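UPF0141 protein yjdB (Campylobacter jejuni subsp. jejuni HB93-13, PDB 4TN0) probably transfers phosphoethanolamine in the periplasm as a zinc-containing, alkaline phosphatase-like enzyme required for polymyxin resistance and motility. Local coordinates at residues 18-23 with 146-151. Sequence-based numbering, arbitrary orientation.
Sequences KLLVLV and QNIIVL
Leu20 and Leu22 alternate with Asn147, Ile149 and Leu151 in the hydrogen-bond ladder that joins two parallel β-strands, 18-23 and 146-151. Leu20 N donates to Asn147 O (2.9 Å), nearly straight at 169° about the hydrogen, and Leu20 O accepts from Ile149 N; Leu22 repeats the pattern with Ile149 O and Leu151 N. Each of these oxygens also meets a CA-H of the facing strand, as Leu20 O meets Ile148 CA (3.3 Å). The axes of the two segments come within 4.7 Å and diverge by 19°, the twist expected in an α/β sheet.

At the start of the ladder Lys18 O takes two donors from one residue, Asn147 N at 3.0 Å and Asn147 ND2 at 3.3 Å, reaching it from opposite faces of its carbonyl plane, N from well above. With CG beside the backbone N (chi1 -48°), the Asn147 amide folds back toward this oxygen, while its OD1 accepts from Ser144 N. The Lys18 ammonium forms a salt bridge with Glu218 and a cation-pi contact with Tyr288.

Apolar packing splits between the two faces. On one, Leu19 CD1 lies against Asn147 CB (3.8 Å) and the CD1 tip of Ile149 (4.0 Å), and Val21 CG1 meets Leu151 CD1. On the other, the methyls Leu22 CD2 and Val150 CG2 touch at 4.1 Å, their side chains side by side, and Lys18 slants across Gln146, CB against CG.

Both strands are interior to the mixed central sheet of this alkaline phosphatase-like fold. Strand 218-224 flanks 18-23 and strand 100-105 flanks 146-151, while helix 281-288 packs over Leu20, Leu22 and Ile148.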
ATOM      1  N   LYS A  18     -11.630  14.782  -8.215  1.00 70.54           N
ATOM      2  CA  LYS A  18     -11.143  13.686  -7.358  1.00 72.20           C
ATOM      3  C   LYS A  18      -9.629  13.401  -7.460  1.00 69.06           C
ATOM      4  O   LYS A  18      -9.025  13.485  -8.541  1.00 62.93           O
ATOM      5  CB  LYS A  18     -11.913  12.391  -7.670  1.00 70.62           C
ATOM      6  CG  LYS A  18     -13.342  12.325  -7.163  1.00 69.96           C
ATOM      7  CD  LYS A  18     -14.003  11.035  -7.628  1.00 64.35           C
ATOM      8  CE  LYS A  18     -15.291  10.761  -6.875  1.00 68.65           C
ATOM      9  NZ  LYS A  18     -15.046  10.077  -5.563  1.00 69.18           N
ATOM     10  N   LEU A  19      -9.025  13.063  -6.322  1.00 67.91           N
ATOM     11  CA  LEU A  19      -7.615  12.651  -6.277  1.00 66.03           C
ATOM     12  C   LEU A  19      -7.362  11.513  -5.297  1.00 58.02           C
ATOM     13  O   LEU A  19      -7.454  11.713  -4.084  1.00 58.42           O
ATOM     14  CB  LEU A  19      -6.723  13.839  -5.905  1.00 65.26           C
ATOM     15  CG  LEU A  19      -5.245  13.520  -5.653  1.00 60.72           C
ATOM     16  CD1 LEU A  19      -4.621  12.814  -6.847  1.00 59.17           C
ATOM     17  CD2 LEU A  19      -4.459  14.781  -5.293  1.00 61.02           C
ATOM     18  N   LEU A  20      -6.987  10.344  -5.812  1.00 54.43           N
ATOM     19  CA  LEU A  20      -6.615   9.231  -4.937  1.00 58.08           C
ATOM     20  C   LEU A  20      -5.102   8.980  -5.027  1.00 50.62           C
ATOM     21  O   LEU A  20      -4.543   8.827  -6.117  1.00 51.69           O
ATOM     22  CB  LEU A  20      -7.403   7.951  -5.276  1.00 48.28           C
ATOM     23  CG  LEU A  20      -7.081   6.722  -4.414  1.00 51.01           C
ATOM     24  CD1 LEU A  20      -7.356   7.038  -2.958  1.00 50.22           C
ATOM     25  CD2 LEU A  20      -7.851   5.469  -4.834  1.00 43.86           C
ATOM     26  N   VAL A  21      -4.447   8.992  -3.872  1.00 44.78           N
ATOM     27  CA  VAL A  21      -3.039   8.606  -3.782  1.00 49.72           C
ATOM     28  C   VAL A  21      -2.982   7.213  -3.165  1.00 44.97           C
ATOM     29  O   VAL A  21      -3.377   7.014  -2.009  1.00 41.74           O
ATOM     30  CB  VAL A  21      -2.186   9.610  -2.942  1.00 51.75           C
ATOM     31  CG1 VAL A  21      -0.797   9.052  -2.694  1.00 51.19           C
ATOM     32  CG2 VAL A  21      -2.086  10.987  -3.626  1.00 42.25           C
ATOM     33  N   LEU A  22      -2.554   6.246  -3.974  1.00 43.16           N
ATOM     34  CA  LEU A  22      -2.433   4.852  -3.541  1.00 41.45           C
ATOM     35  C   LEU A  22      -0.980   4.560  -3.211  1.00 43.27           C
ATOM     36  O   LEU A  22      -0.116   4.604  -4.086  1.00 47.26           O
ATOM     37  CB  LEU A  22      -2.911   3.899  -4.632  1.00 35.33           C
ATOM     38  CG  LEU A  22      -2.832   2.403  -4.366  1.00 36.13           C
ATOM     39  CD1 LEU A  22      -3.763   2.007  -3.229  1.00 37.15           C
ATOM     40  CD2 LEU A  22      -3.180   1.645  -5.628  1.00 42.93           C
ATOM     41  N   VAL A  23      -0.683   4.268  -1.962  1.00 41.50           N
ATOM     42  CA  VAL A  23       0.702   3.967  -1.655  1.00 46.55           C
ATOM     43  C   VAL A  23       0.896   2.467  -1.435  1.00 41.60           C
ATOM     44  O   VAL A  23       0.371   1.900  -0.473  1.00 41.26           O
ATOM     45  CB  VAL A  23       1.203   4.749  -0.431  1.00 45.77           C
ATOM     46  CG1 VAL A  23       2.662   4.411  -0.171  1.00 43.94           C
ATOM     47  CG2 VAL A  23       1.080   6.235  -0.695  1.00 46.32           C
ATOM     48  N   GLN A 146     -10.178  13.801 -12.510  1.00 64.14           N
ATOM     49  CA  GLN A 146     -10.040  12.573 -11.713  1.00 64.05           C
ATOM     50  C   GLN A 146      -8.647  11.955 -11.890  1.00 59.29           C
ATOM     51  O   GLN A 146      -8.217  11.663 -13.016  1.00 51.31           O
ATOM     52  CB  GLN A 146     -11.121  11.559 -12.089  1.00 58.24           C
ATOM     53  CG  GLN A 146     -12.423  11.701 -11.316  1.00 61.14           C
ATOM     54  CD  GLN A 146     -13.462  12.533 -12.042  1.00 69.42           C
ATOM     55  OE1 GLN A 146     -13.436  12.674 -13.272  1.00 67.04           O
ATOM     56  NE2 GLN A 146     -14.398  13.080 -11.280  1.00 72.20           N
ATOM     57  N   ASN A 147      -7.944  11.770 -10.775  1.00 58.00           N
ATOM     58  CA  ASN A 147      -6.556  11.296 -10.813  1.00 56.85           C
ATOM     59  C   ASN A 147      -6.269  10.175  -9.831  1.00 56.38           C
ATOM     60  O   ASN A 147      -6.656  10.263  -8.659  1.00 58.74           O
ATOM     61  CB  ASN A 147      -5.589  12.439 -10.495  1.00 59.25           C
ATOM     62  CG  ASN A 147      -5.883  13.699 -11.277  1.00 59.08           C
ATOM     63  OD1 ASN A 147      -5.292  13.949 -12.332  1.00 53.55           O
ATOM     64  ND2 ASN A 147      -6.807  14.504 -10.760  1.00 56.98           N
ATOM     65  N   ILE A 148      -5.559   9.141 -10.279  1.00 54.29           N
ATOM     66  CA  ILE A 148      -4.942   8.225  -9.316  1.00 51.47           C
ATOM     67  C   ILE A 148      -3.445   8.287  -9.500  1.00 50.25           C
ATOM     68  O   ILE A 148      -2.922   8.149 -10.615  1.00 48.65           O
ATOM     69  CB  ILE A 148      -5.439   6.750  -9.429  1.00 50.11           C
ATOM     70  CG1 ILE A 148      -4.834   5.911  -8.296  1.00 46.47           C
ATOM     71  CG2 ILE A 148      -5.146   6.152 -10.805  1.00 47.79           C
ATOM     72  CD1 ILE A 148      -5.363   4.488  -8.201  1.00 45.42           C
ATOM     73  N   ILE A 149      -2.768   8.518  -8.383  1.00 49.34           N
ATOM     74  CA  ILE A 149      -1.321   8.507  -8.316  1.00 48.30           C
ATOM     75  C   ILE A 149      -0.843   7.355  -7.445  1.00 47.94           C
ATOM     76  O   ILE A 149      -1.202   7.253  -6.260  1.00 49.43           O
ATOM     77  CB  ILE A 149      -0.784   9.841  -7.760  1.00 52.37           C
ATOM     78  CG1 ILE A 149      -1.385  11.010  -8.570  1.00 47.60           C
ATOM     79  CG2 ILE A 149       0.751   9.841  -7.774  1.00 39.66           C
ATOM     80  CD1 ILE A 149      -0.914  12.393  -8.157  1.00 45.71           C
ATOM     81  N   VAL A 150      -0.058   6.462  -8.037  1.00 49.63           N
ATOM     82  CA  VAL A 150       0.506   5.354  -7.270  1.00 45.57           C
ATOM     83  C   VAL A 150       1.947   5.659  -6.860  1.00 46.77           C
ATOM     84  O   VAL A 150       2.784   6.051  -7.686  1.00 45.96           O
ATOM     85  CB  VAL A 150       0.473   4.030  -8.049  1.00 45.67           C
ATOM     86  CG1 VAL A 150       1.067   2.916  -7.190  1.00 44.06           C
ATOM     87  CG2 VAL A 150      -0.961   3.672  -8.465  1.00 38.34           C
ATOM     88  N   LEU A 151       2.213   5.540  -5.564  1.00 45.22           N
ATOM     89  CA  LEU A 151       3.578   5.599  -5.086  1.00 45.17           C
ATOM     90  C   LEU A 151       3.952   4.210  -4.553  1.00 44.90           C
ATOM     91  O   LEU A 151       3.331   3.718  -3.598  1.00 37.23           O
ATOM     92  CB  LEU A 151       3.736   6.667  -4.004  1.00 46.50           C
ATOM     93  CG  LEU A 151       3.234   8.065  -4.390  1.00 51.70           C
ATOM     94  CD1 LEU A 151       3.379   9.047  -3.224  1.00 44.13           C
ATOM     95  CD2 LEU A 151       3.908   8.579  -5.649  1.00 48.95           C
TER